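Origin recognition complex subunit 2 ORC2 (Aeropyrum pernix, PDB 1W5S) binds DNA and ATP and takes part in regulating DNA replication, combining an AAA+ ATPase domain with a C-terminal winged-helix domain. Local coordinates at residues G7-R12 against A265-C270; E17-P22 against E225-L230; L24-G29 against Y221-Q226. All coordinates share one frame; numbering follows the deposited sequence.

All three contacts lay the N-terminal arm, which runs ahead of helix 29-43, against helices of the ATPase lid, and each is partly buried. Interaction 1 lies farthest from the chain centre and uses helix 259-275; it is a mostly apolar contact of Leu8 and Phe9 with Cys270, bordered by charged side chains. Interactions 2 and 3 share helix 217-231, including Glu225 and Gln226, and both touch ADP. Interaction 2 serves the ribose and the N3 edge of adenine through Arg227, whereas interaction 3 packs aliphatic groups near the base and joins its more exposed polar side through water. The salt bridge of Arg25 with Glu229 ties 24-29 to 225-230.

Interaction 1. Residues G7-R12 against A265-C270; sequences GLFKDR and ALKMAC
Lys267 is the first residue of the helical segment to meet the N-terminal arm, touching both Phe9 and Arg12. Its carbonyl O lies at the edge of the Phe9 ring, near the ring plane and 4.0 Å from CZ, while its aliphatic chain passes the guanidinium of Arg12, with CE 4.2 Å from NH2 at the edge of that flat group. The two cationic ends do not oppose each other unrelieved, because Glu271 forms salt bridges with both Arg12 NH1 and Lys267 NZ. Arg12 folds back over Phe9, three residues before it: its CG lies over one face of the ring, toward the rim.

One turn on from Leu266, Cys270 takes the larger share of the contact. Its CB approaches the far end of the Phe9 ring obliquely, 3.5 Å from CZ, and SG lies 5.0 Å from the ring centroid, an oblique sulfur-aromatic contact. With SG anti to the carbonyl carbon (chi1 -69°), the sulfur also comes within 4.3 Å of Leu8 CD2, giving a small, mostly apolar patch bordered by charged side chains.

Helix 259-275 thus receives the start of the modelled chain along one flank, Leu8 continuing onto Ala273 and Phe9 onto Glu274, while its other sides pack on helices 239-249 and 283-292 through Leu266, Met268 and Ala269.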
loop_
_atom_site.group_PDB
_atom_site.type_symbol
_atom_site.label_atom_id
_atom_site.label_comp_id
_atom_site.label_asym_id
_atom_site.label_seq_id
_atom_site.Cartn_x
_atom_site.Cartn_y
_atom_site.Cartn_z
ATOM N N GLY A 7 -19.314 20.774 -19.627
ATOM C CA GLY A 7 -18.930 20.640 -18.195
ATOM C C GLY A 7 -19.932 19.986 -17.243
ATOM O O GLY A 7 -21.038 20.511 -17.020
ATOM N N LEU A 8 -19.555 18.830 -16.706
ATOM C CA LEU A 8 -20.155 18.309 -15.488
ATOM C C LEU A 8 -19.249 18.722 -14.331
ATOM O O LEU A 8 -19.710 18.996 -13.237
ATOM C CB LEU A 8 -20.351 16.763 -15.547
ATOM C CG LEU A 8 -21.771 16.265 -15.953
ATOM C CD1 LEU A 8 -22.102 16.557 -17.392
ATOM C CD2 LEU A 8 -22.008 14.801 -15.713
ATOM N N PHE A 9 -17.949 18.805 -14.601
ATOM C CA PHE A 9 -16.954 19.230 -13.616
ATOM C C PHE A 9 -17.043 20.696 -13.220
ATOM O O PHE A 9 -17.118 21.536 -14.074
ATOM C CB PHE A 9 -15.533 18.943 -14.138
ATOM C CG PHE A 9 -15.301 17.491 -14.459
ATOM C CD1 PHE A 9 -15.460 17.019 -15.755
ATOM C CD2 PHE A 9 -14.990 16.589 -13.466
ATOM C CE1 PHE A 9 -15.269 15.707 -16.048
ATOM C CE2 PHE A 9 -14.794 15.259 -13.767
ATOM C CZ PHE A 9 -14.925 14.826 -15.054
ATOM N N LYS A 10 -17.034 20.989 -11.922
ATOM C CA LYS A 10 -16.783 22.359 -11.430
ATOM C C LYS A 10 -15.336 22.554 -11.042
ATOM O O LYS A 10 -14.868 23.680 -10.981
ATOM C CB LYS A 10 -17.693 22.725 -10.257
ATOM C CG LYS A 10 -17.204 22.376 -8.859
ATOM C CD LYS A 10 -18.328 22.741 -7.905
ATOM C CE LYS A 10 -18.210 22.147 -6.518
ATOM N NZ LYS A 10 -19.640 22.072 -6.027
ATOM N N ASP A 11 -14.650 21.447 -10.768
ATOM C CA ASP A 11 -13.217 21.435 -10.581
ATOM C C ASP A 11 -12.586 20.068 -10.921
ATOM O O ASP A 11 -12.624 19.128 -10.127
ATOM C CB ASP A 11 -12.902 21.825 -9.155
ATOM C CG ASP A 11 -11.466 22.134 -8.961
ATOM O OD1 ASP A 11 -10.703 21.899 -9.899
ATOM O OD2 ASP A 11 -11.081 22.591 -7.872
ATOM N N ARG A 12 -11.994 19.985 -12.108
ATOM C CA ARG A 12 -11.418 18.732 -12.631
ATOM C C ARG A 12 -10.210 18.246 -11.863
ATOM O O ARG A 12 -9.851 17.100 -11.932
ATOM C CB ARG A 12 -11.037 18.863 -14.131
ATOM C CG ARG A 12 -12.100 18.438 -15.110
ATOM C CD ARG A 12 -11.586 18.414 -16.593
ATOM N NE ARG A 12 -12.154 17.262 -17.344
ATOM C CZ ARG A 12 -11.753 15.986 -17.190
ATOM N NH1 ARG A 12 -12.322 15.020 -17.886
ATOM N NH2 ARG A 12 -10.772 15.662 -16.337
ATOM N N ALA A 265 -13.860 5.423 -12.310
ATOM C CA ALA A 265 -15.146 5.110 -12.888
ATOM C C ALA A 265 -16.054 6.324 -12.938
ATOM O O ALA A 265 -16.719 6.568 -13.958
ATOM C CB ALA A 265 -15.846 3.945 -12.125
ATOM N N LEU A 266 -16.163 7.018 -11.812
ATOM C CA LEU A 266 -16.982 8.217 -11.723
ATOM C C LEU A 266 -16.473 9.299 -12.700
ATOM O O LEU A 266 -17.221 9.930 -13.421
ATOM C CB LEU A 266 -16.991 8.722 -10.274
ATOM C CG LEU A 266 -17.663 10.052 -10.082
ATOM C CD1 LEU A 266 -19.067 9.967 -10.694
ATOM C CD2 LEU A 266 -17.673 10.437 -8.621
ATOM N N LYS A 267 -15.175 9.501 -12.701
ATOM C CA LYS A 267 -14.542 10.398 -13.675
ATOM C C LYS A 267 -14.935 10.060 -15.140
ATOM O O LYS A 267 -15.373 10.929 -15.894
ATOM C CB LYS A 267 -13.031 10.367 -13.472
ATOM C CG LYS A 267 -12.230 11.398 -14.245
ATOM C CD LYS A 267 -10.749 10.928 -14.365
ATOM C CE LYS A 267 -10.007 11.588 -15.500
ATOM N NZ LYS A 267 -10.285 10.947 -16.876
ATOM N N MET A 268 -14.757 8.803 -15.517
ATOM C CA MET A 268 -15.047 8.314 -16.853
ATOM C C MET A 268 -16.507 8.541 -17.281
ATOM O O MET A 268 -16.765 8.993 -18.396
ATOM C CB MET A 268 -14.743 6.822 -16.967
ATOM C CG MET A 268 -13.256 6.399 -17.071
ATOM S SD MET A 268 -13.087 4.546 -17.143
ATOM C CE MET A 268 -14.333 4.185 -18.464
ATOM N N ALA A 269 -17.440 8.234 -16.396
ATOM C CA ALA A 269 -18.845 8.466 -16.669
ATOM C C ALA A 269 -19.130 9.948 -16.929
ATOM O O ALA A 269 -19.943 10.288 -17.836
ATOM C CB ALA A 269 -19.702 7.943 -15.564
ATOM N N CYS A 270 -18.478 10.812 -16.158
ATOM C CA CYS A 270 -18.631 12.280 -16.303
ATOM C C CYS A 270 -18.120 12.764 -17.631
ATOM O O CYS A 270 -18.731 13.613 -18.260
ATOM C CB CYS A 270 -17.948 13.066 -15.184
ATOM S SG CYS A 270 -18.749 12.859 -13.602
#

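Interaction 2. Residues E17-P22 against E225-L230; sequences ENYIPP and EQRAEL. With ADP (adenosine-5'-diphosphate), chain E.
The nucleotide site of the AAA+ module is closed here by the lid helix 217-231, whose Arg227 reaches ADP beside the N-terminal arm. Arg227 NH2 grips the nucleotide twice, donating to O2' of the ribose at 2.8 Å and to N3 of the adenine at 3.0 Å. O2' lies in the guanidinium plane at its edge; a single nitrogen thus contacts both sugar and base. The other terminal nitrogen, NH1, donates to a water 2.7 Å away that also donates to Tyr19 O and is hydrogen-bonded to both ribose hydroxyls; NH1 is held in addition by Val14 O.

Tyr19 has CG anti to the backbone N (chi1 178°), which sends its ring toward the helix: the CD2 edge lies over one guanidinium face, 3.5 Å from NH1, with the planes 62° apart. Farther along the ring, Tyr19 OH meets Leu230 CD1, a methyl that Pro21 and Pro22 also approach.

Pro21 is laid across the amide of Gln226 at about a right angle, CG 3.6 Å from OE1, and the same CG comes 3.8 Å from C2 of the base. Gln226 NE2 is hydrogen-bonded to Glu23 O. A leucine in place of Gln226 would probably leave Glu23 O without its amide donor. A lid helix thus covers the nucleoside of an ADP bound at the P-loop of an AAA+ ATPase, with Lys65 and Thr67 completing the site.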
loop_
_atom_site.group_PDB
_atom_site.type_symbol
_atom_site.label_atom_id
_atom_site.label_comp_id
_atom_site.label_asym_id
_atom_site.label_seq_id
_atom_site.Cartn_x
_atom_site.Cartn_y
_atom_site.Cartn_z
ATOM N N GLU A 17 -5.324 11.636 -10.147
ATOM C CA GLU A 17 -4.768 10.577 -9.281
ATOM C C GLU A 17 -4.045 11.135 -8.044
ATOM O O GLU A 17 -3.949 10.462 -7.030
ATOM C CB GLU A 17 -3.765 9.679 -10.066
ATOM C CG GLU A 17 -4.328 8.811 -11.301
ATOM C CD GLU A 17 -4.612 7.275 -11.001
ATOM O OE1 GLU A 17 -5.683 6.688 -11.444
ATOM O OE2 GLU A 17 -3.721 6.666 -10.322
ATOM N N ASN A 18 -3.481 12.334 -8.130
ATOM C CA ASN A 18 -2.665 12.889 -7.050
ATOM C C ASN A 18 -3.424 13.703 -5.994
ATOM O O ASN A 18 -2.887 13.940 -4.926
ATOM C CB ASN A 18 -1.507 13.756 -7.626
ATOM C CG ASN A 18 -2.010 14.926 -8.602
ATOM O OD1 ASN A 18 -1.197 15.600 -9.278
ATOM N ND2 ASN A 18 -3.333 15.142 -8.666
ATOM N N TYR A 19 -4.647 14.129 -6.305
ATOM C CA TYR A 19 -5.448 14.995 -5.447
ATOM C C TYR A 19 -5.751 14.357 -4.108
ATOM O O TYR A 19 -6.234 13.251 -4.051
ATOM C CB TYR A 19 -6.774 15.364 -6.123
ATOM C CG TYR A 19 -7.723 16.240 -5.306
ATOM C CD1 TYR A 19 -7.567 17.653 -5.261
ATOM C CD2 TYR A 19 -8.758 15.677 -4.575
ATOM C CE1 TYR A 19 -8.443 18.451 -4.530
ATOM C CE2 TYR A 19 -9.630 16.458 -3.838
ATOM C CZ TYR A 19 -9.474 17.850 -3.820
ATOM O OH TYR A 19 -10.351 18.619 -3.091
ATOM N N ILE A 20 -5.416 15.058 -3.027
ATOM C CA ILE A 20 -5.937 14.713 -1.715
ATOM C C ILE A 20 -6.982 15.790 -1.391
ATOM O O ILE A 20 -6.755 16.970 -1.631
ATOM C CB ILE A 20 -4.902 14.773 -0.604
ATOM C CG1 ILE A 20 -3.516 14.253 -1.030
ATOM C CG2 ILE A 20 -5.436 14.025 0.604
ATOM C CD1 ILE A 20 -3.333 12.779 -0.915
ATOM N N PRO A 21 -8.112 15.377 -0.806
ATOM C CA PRO A 21 -9.083 16.354 -0.350
ATOM C C PRO A 21 -8.606 17.098 0.919
ATOM O O PRO A 21 -7.694 16.647 1.641
ATOM C CB PRO A 21 -10.349 15.507 -0.046
ATOM C CG PRO A 21 -9.922 14.126 -0.025
ATOM C CD PRO A 21 -8.481 14.014 -0.426
ATOM N N PRO A 22 -9.214 18.251 1.177
ATOM C CA PRO A 22 -8.825 19.110 2.277
ATOM C C PRO A 22 -9.159 18.499 3.635
ATOM O O PRO A 22 -8.519 18.880 4.610
ATOM C CB PRO A 22 -9.625 20.378 2.027
ATOM C CG PRO A 22 -10.777 19.950 1.243
ATOM C CD PRO A 22 -10.347 18.780 0.428
ATOM N N GLU A 225 -18.990 10.566 -2.924
ATOM C CA GLU A 225 -19.817 11.700 -2.543
ATOM C C GLU A 225 -18.963 12.982 -2.364
ATOM O O GLU A 225 -19.341 14.049 -2.786
ATOM C CB GLU A 225 -20.643 11.381 -1.251
ATOM C CG GLU A 225 -21.815 12.334 -1.110
ATOM C CD GLU A 225 -22.508 12.368 0.242
ATOM O OE1 GLU A 225 -23.731 12.512 0.209
ATOM O OE2 GLU A 225 -21.869 12.308 1.310
ATOM N N GLN A 226 -17.810 12.859 -1.710
ATOM C CA GLN A 226 -17.010 14.036 -1.348
ATOM C C GLN A 226 -16.353 14.610 -2.624
ATOM O O GLN A 226 -16.208 15.834 -2.803
ATOM C CB GLN A 226 -15.971 13.651 -0.289
ATOM C CG GLN A 226 -14.827 14.653 -0.144
ATOM C CD GLN A 226 -13.809 14.241 0.893
ATOM O OE1 GLN A 226 -13.245 13.123 0.841
ATOM N NE2 GLN A 226 -13.528 15.154 1.825
ATOM N N ARG A 227 -15.942 13.694 -3.499
ATOM C CA ARG A 227 -15.396 14.098 -4.795
ATOM C C ARG A 227 -16.480 14.750 -5.665
ATOM O O ARG A 227 -16.218 15.700 -6.388
ATOM C CB ARG A 227 -14.860 12.875 -5.524
ATOM C CG ARG A 227 -13.756 12.209 -4.832
ATOM C CD ARG A 227 -12.550 13.074 -4.678
ATOM N NE ARG A 227 -11.563 12.349 -3.911
ATOM C CZ ARG A 227 -10.352 12.036 -4.319
ATOM N NH1 ARG A 227 -9.895 12.486 -5.442
ATOM N NH2 ARG A 227 -9.550 11.368 -3.521
ATOM N N ALA A 228 -17.683 14.189 -5.610
ATOM C CA ALA A 228 -18.807 14.795 -6.284
ATOM C C ALA A 228 -19.012 16.181 -5.737
ATOM O O ALA A 228 -18.934 17.106 -6.520
ATOM C CB ALA A 228 -20.077 13.948 -6.164
ATOM N N GLU A 229 -19.218 16.346 -4.431
ATOM C CA GLU A 229 -19.428 17.703 -3.824
ATOM C C GLU A 229 -18.344 18.724 -4.205
ATOM O O GLU A 229 -18.628 19.883 -4.480
ATOM C CB GLU A 229 -19.462 17.634 -2.277
ATOM C CG GLU A 229 -20.772 17.150 -1.626
ATOM C CD GLU A 229 -20.604 16.729 -0.132
ATOM O OE1 GLU A 229 -21.489 16.056 0.417
ATOM O OE2 GLU A 229 -19.590 17.083 0.514
ATOM N N LEU A 230 -17.088 18.288 -4.183
ATOM C CA LEU A 230 -15.946 19.180 -4.403
ATOM C C LEU A 230 -15.671 19.477 -5.864
ATOM O O LEU A 230 -15.132 20.521 -6.190
ATOM C CB LEU A 230 -14.673 18.573 -3.811
ATOM C CG LEU A 230 -14.675 18.520 -2.299
ATOM C CD1 LEU A 230 -13.546 17.569 -1.845
ATOM C CD2 LEU A 230 -14.517 19.905 -1.665
HETATM P PB ADP E . -3.079 2.981 -2.271
HETATM O O1B ADP E . -2.921 2.327 -3.619
HETATM O O2B ADP E . -3.416 1.993 -1.159
HETATM O O3B ADP E . -1.838 3.830 -1.914
HETATM P PA ADP E . -4.220 5.642 -2.690
HETATM O O1A ADP E . -3.334 5.795 -3.880
HETATM O O2A ADP E . -3.955 6.342 -1.376
HETATM O O3A ADP E . -4.328 3.988 -2.417
HETATM O "O5'" ADP E . -5.753 5.957 -3.129
HETATM C "C5'" ADP E . -6.330 5.606 -4.407
HETATM C "C4'" ADP E . -7.277 6.686 -4.837
HETATM O "O4'" ADP E . -8.383 6.748 -3.917
HETATM C "C3'" ADP E . -6.667 8.078 -4.811
HETATM O "O3'" ADP E . -7.320 8.919 -5.739
HETATM C "C2'" ADP E . -6.988 8.623 -3.405
HETATM O "O2'" ADP E . -7.105 10.068 -3.372
HETATM C "C1'" ADP E . -8.370 7.985 -3.172
HETATM N N9 ADP E . -8.591 7.818 -1.722
HETATM C C8 ADP E . -8.149 6.761 -1.014
HETATM N N7 ADP E . -8.492 6.854 0.258
HETATM C C5 ADP E . -9.187 7.970 0.395
HETATM C C6 ADP E . -9.809 8.628 1.538
HETATM N N6 ADP E . -9.713 8.025 2.754
HETATM N N1 ADP E . -10.474 9.792 1.323
HETATM C C2 ADP E . -10.498 10.341 0.063
HETATM N N3 ADP E . -9.904 9.761 -1.013
HETATM C C4 ADP E . -9.260 8.613 -0.916
HETATM O O HOH W 1 -7.399 11.562 -6.106
#

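Interaction 3. Residues L24-G29 against Y221-Q226; sequences LRVRRG and YTILEQ. With ADP (adenosine-5'-diphosphate), chain E.
The backbones of 24-29, an irregular loop, and 221-226, a turn and a half of helix 217-231, come nearest at Arg25 and Thr222, whose CA atoms are 6.9 Å apart. Thr222 presents its methyl to the loop: CG2, placed anti to the backbone N, lies 3.6 Å from Arg25 CB and equally far from Val26 CG2. Its hydroxyl turns back to Arg218 O. The same Val26 methyl reaches 3.9 Å to Ile223 CG1, and beyond it Ile223 CD1 approaches the adenine at C5, 3.8 Å away. Leu24 CD2 meets N1 of the base at 3.6 Å and Arg27 CG, an aliphatic carbon of a charged residue, lies 3.3 Å from N6, so loop and helix both supply aliphatic groups to the adenine.

Arg25 runs fully extended along the helix surface, which carries its guanidinium over Gln226; the flat groups are inclined by only 22°, and Gln226 CG lies over one guanidinium face, toward the rim. Arg25 NH1 forms a salt bridge with Glu229, whereas Glu225 OE2, at 4.3 Å, is too far for one. One water in the guanidinium plane accepts from NH1 and donates to Thr222 O and Glu225 OE2, and a second accepts from Arg25 N and donates to Gln226 OE1 at 2.6 Å.

Contact toward the nucleotide runs mainly through aliphatic carbons, consistent with this part of the pocket holding adenine largely by apolar packing, its N3 being bonded by Arg227; on the outer side, the charge of Arg25 is paired with Glu229, with Glu225 nearby and joined through water.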
loop_
_atom_site.group_PDB
_atom_site.type_symbol
_atom_site.label_atom_id
_atom_site.label_comp_id
_atom_site.label_asym_id
_atom_site.label_seq_id
_atom_site.Cartn_x
_atom_site.Cartn_y
_atom_site.Cartn_z
ATOM N N LEU A 24 -10.353 14.320 5.404
ATOM C CA LEU A 24 -10.688 12.940 5.189
ATOM C C LEU A 24 -12.041 12.665 5.810
ATOM O O LEU A 24 -12.360 13.270 6.801
ATOM C CB LEU A 24 -9.632 12.004 5.783
ATOM C CG LEU A 24 -8.284 12.003 5.071
ATOM C CD1 LEU A 24 -7.379 11.072 5.772
ATOM C CD2 LEU A 24 -8.368 11.622 3.584
ATOM N N ARG A 25 -12.859 11.808 5.204
ATOM C CA ARG A 25 -14.141 11.447 5.784
ATOM C C ARG A 25 -14.218 9.975 6.057
ATOM O O ARG A 25 -15.210 9.494 6.634
ATOM C CB ARG A 25 -15.309 11.857 4.890
ATOM C CG ARG A 25 -15.482 13.347 4.771
ATOM C CD ARG A 25 -16.646 13.679 3.852
ATOM N NE ARG A 25 -16.850 15.104 3.728
ATOM C CZ ARG A 25 -17.787 15.690 2.976
ATOM N NH1 ARG A 25 -18.632 14.990 2.206
ATOM N NH2 ARG A 25 -17.869 17.003 2.981
ATOM N N VAL A 26 -13.196 9.242 5.649
ATOM C CA VAL A 26 -13.177 7.807 5.873
ATOM C C VAL A 26 -11.967 7.350 6.707
ATOM O O VAL A 26 -12.061 6.356 7.471
ATOM C CB VAL A 26 -13.255 7.007 4.546
ATOM C CG1 VAL A 26 -13.028 5.536 4.813
ATOM C CG2 VAL A 26 -14.627 7.180 3.878
ATOM N N ARG A 27 -10.834 7.998 6.563
ATOM C CA ARG A 27 -9.665 7.513 7.318
ATOM C C ARG A 27 -9.316 8.548 8.407
ATOM O O ARG A 27 -8.192 8.617 8.874
ATOM C CB ARG A 27 -8.437 7.414 6.370
ATOM C CG ARG A 27 -8.510 6.331 5.294
ATOM C CD ARG A 27 -8.561 4.968 5.851
ATOM N NE ARG A 27 -8.174 3.953 4.860
ATOM C CZ ARG A 27 -8.599 2.689 4.923
ATOM N NH1 ARG A 27 -9.454 2.332 5.915
ATOM N NH2 ARG A 27 -8.227 1.790 3.996
ATOM N N ARG A 28 -10.326 9.353 8.732
ATOM C CA ARG A 28 -10.176 10.792 9.075
ATOM C C ARG A 28 -9.755 10.959 10.499
ATOM O O ARG A 28 -8.941 11.865 10.856
ATOM C CB ARG A 28 -11.514 11.526 8.851
ATOM C CG ARG A 28 -12.542 11.511 10.004
ATOM C CD ARG A 28 -13.801 10.580 9.775
ATOM N NE ARG A 28 -13.505 9.166 9.431
ATOM C CZ ARG A 28 -13.106 8.215 10.287
ATOM N NH1 ARG A 28 -12.879 8.492 11.563
ATOM N NH2 ARG A 28 -12.881 6.987 9.849
ATOM N N GLY A 29 -10.322 10.037 11.280
ATOM C CA GLY A 29 -10.045 9.873 12.670
ATOM C C GLY A 29 -8.628 9.410 12.830
ATOM O O GLY A 29 -7.863 10.121 13.506
ATOM N N TYR A 221 -18.812 4.954 -1.109
ATOM C CA TYR A 221 -19.832 5.975 -1.225
ATOM C C TYR A 221 -19.357 7.298 -0.617
ATOM O O TYR A 221 -19.321 8.327 -1.295
ATOM C CB TYR A 221 -21.187 5.560 -0.598
ATOM C CG TYR A 221 -22.165 6.661 -0.904
ATOM C CD1 TYR A 221 -22.342 7.710 -0.032
ATOM C CD2 TYR A 221 -22.809 6.709 -2.113
ATOM C CE1 TYR A 221 -23.176 8.730 -0.308
ATOM C CE2 TYR A 221 -23.629 7.715 -2.401
ATOM C CZ TYR A 221 -23.804 8.748 -1.487
ATOM O OH TYR A 221 -24.651 9.797 -1.772
ATOM N N THR A 222 -18.972 7.273 0.652
ATOM C CA THR A 222 -18.531 8.469 1.304
ATOM C C THR A 222 -17.378 9.148 0.516
ATOM O O THR A 222 -17.303 10.359 0.421
ATOM C CB THR A 222 -18.112 8.163 2.777
ATOM O OG1 THR A 222 -19.262 7.824 3.531
ATOM C CG2 THR A 222 -17.453 9.370 3.452
ATOM N N ILE A 223 -16.467 8.370 -0.019
ATOM C CA ILE A 223 -15.340 8.921 -0.822
ATOM C C ILE A 223 -15.802 9.534 -2.115
ATOM O O ILE A 223 -15.335 10.558 -2.478
ATOM C CB ILE A 223 -14.269 7.811 -1.111
ATOM C CG1 ILE A 223 -13.480 7.555 0.180
ATOM C CG2 ILE A 223 -13.326 8.148 -2.264
ATOM C CD1 ILE A 223 -12.631 6.312 0.150
ATOM N N LEU A 224 -16.728 8.886 -2.815
ATOM C CA LEU A 224 -17.253 9.389 -4.098
ATOM C C LEU A 224 -18.103 10.642 -3.895
ATOM O O LEU A 224 -17.930 11.654 -4.566
ATOM C CB LEU A 224 -18.057 8.304 -4.803
ATOM C CG LEU A 224 -17.349 7.044 -5.345
ATOM C CD1 LEU A 224 -18.354 6.043 -5.802
ATOM C CD2 LEU A 224 -16.474 7.425 -6.464
ATOM N N GLU A 225 -18.990 10.566 -2.924
ATOM C CA GLU A 225 -19.817 11.700 -2.543
ATOM C C GLU A 225 -18.963 12.982 -2.364
ATOM O O GLU A 225 -19.341 14.049 -2.786
ATOM C CB GLU A 225 -20.643 11.381 -1.251
ATOM C CG GLU A 225 -21.815 12.334 -1.110
ATOM C CD GLU A 225 -22.508 12.368 0.242
ATOM O OE1 GLU A 225 -23.731 12.512 0.209
ATOM O OE2 GLU A 225 -21.869 12.308 1.310
ATOM N N GLN A 226 -17.810 12.859 -1.710
ATOM C CA GLN A 226 -17.010 14.036 -1.348
ATOM C C GLN A 226 -16.353 14.610 -2.624
ATOM O O GLN A 226 -16.208 15.834 -2.803
ATOM C CB GLN A 226 -15.971 13.651 -0.289
ATOM C CG GLN A 226 -14.827 14.653 -0.144
ATOM C CD GLN A 226 -13.809 14.241 0.893
ATOM O OE1 GLN A 226 -13.245 13.123 0.841
ATOM N NE2 GLN A 226 -13.528 15.154 1.825
HETATM P PB ADP E . -3.079 2.981 -2.271
HETATM O O1B ADP E . -2.921 2.327 -3.619
HETATM O O2B ADP E . -3.416 1.993 -1.159
HETATM O O3B ADP E . -1.838 3.830 -1.914
HETATM P PA ADP E . -4.220 5.642 -2.690
HETATM O O1A ADP E . -3.334 5.795 -3.880
HETATM O O2A ADP E . -3.955 6.342 -1.376
HETATM O O3A ADP E . -4.328 3.988 -2.417
HETATM O "O5'" ADP E . -5.753 5.957 -3.129
HETATM C "C5'" ADP E . -6.330 5.606 -4.407
HETATM C "C4'" ADP E . -7.277 6.686 -4.837
HETATM O "O4'" ADP E . -8.383 6.748 -3.917
HETATM C "C3'" ADP E . -6.667 8.078 -4.811
HETATM O "O3'" ADP E . -7.320 8.919 -5.739
HETATM C "C2'" ADP E . -6.988 8.623 -3.405
HETATM O "O2'" ADP E . -7.105 10.068 -3.372
HETATM C "C1'" ADP E . -8.370 7.985 -3.172
HETATM N N9 ADP E . -8.591 7.818 -1.722
HETATM C C8 ADP E . -8.149 6.761 -1.014
HETATM N N7 ADP E . -8.492 6.854 0.258
HETATM C C5 ADP E . -9.187 7.970 0.395
HETATM C C6 ADP E . -9.809 8.628 1.538
HETATM N N6 ADP E . -9.713 8.025 2.754
HETATM N N1 ADP E . -10.474 9.792 1.323
HETATM C C2 ADP E . -10.498 10.341 0.063
HETATM N N3 ADP E . -9.904 9.761 -1.013
HETATM C C4 ADP E . -9.260 8.613 -0.916
HETATM O O HOH W 2 -12.362 11.333 2.525
HETATM O O HOH W 3 -19.054 12.234 1.789
#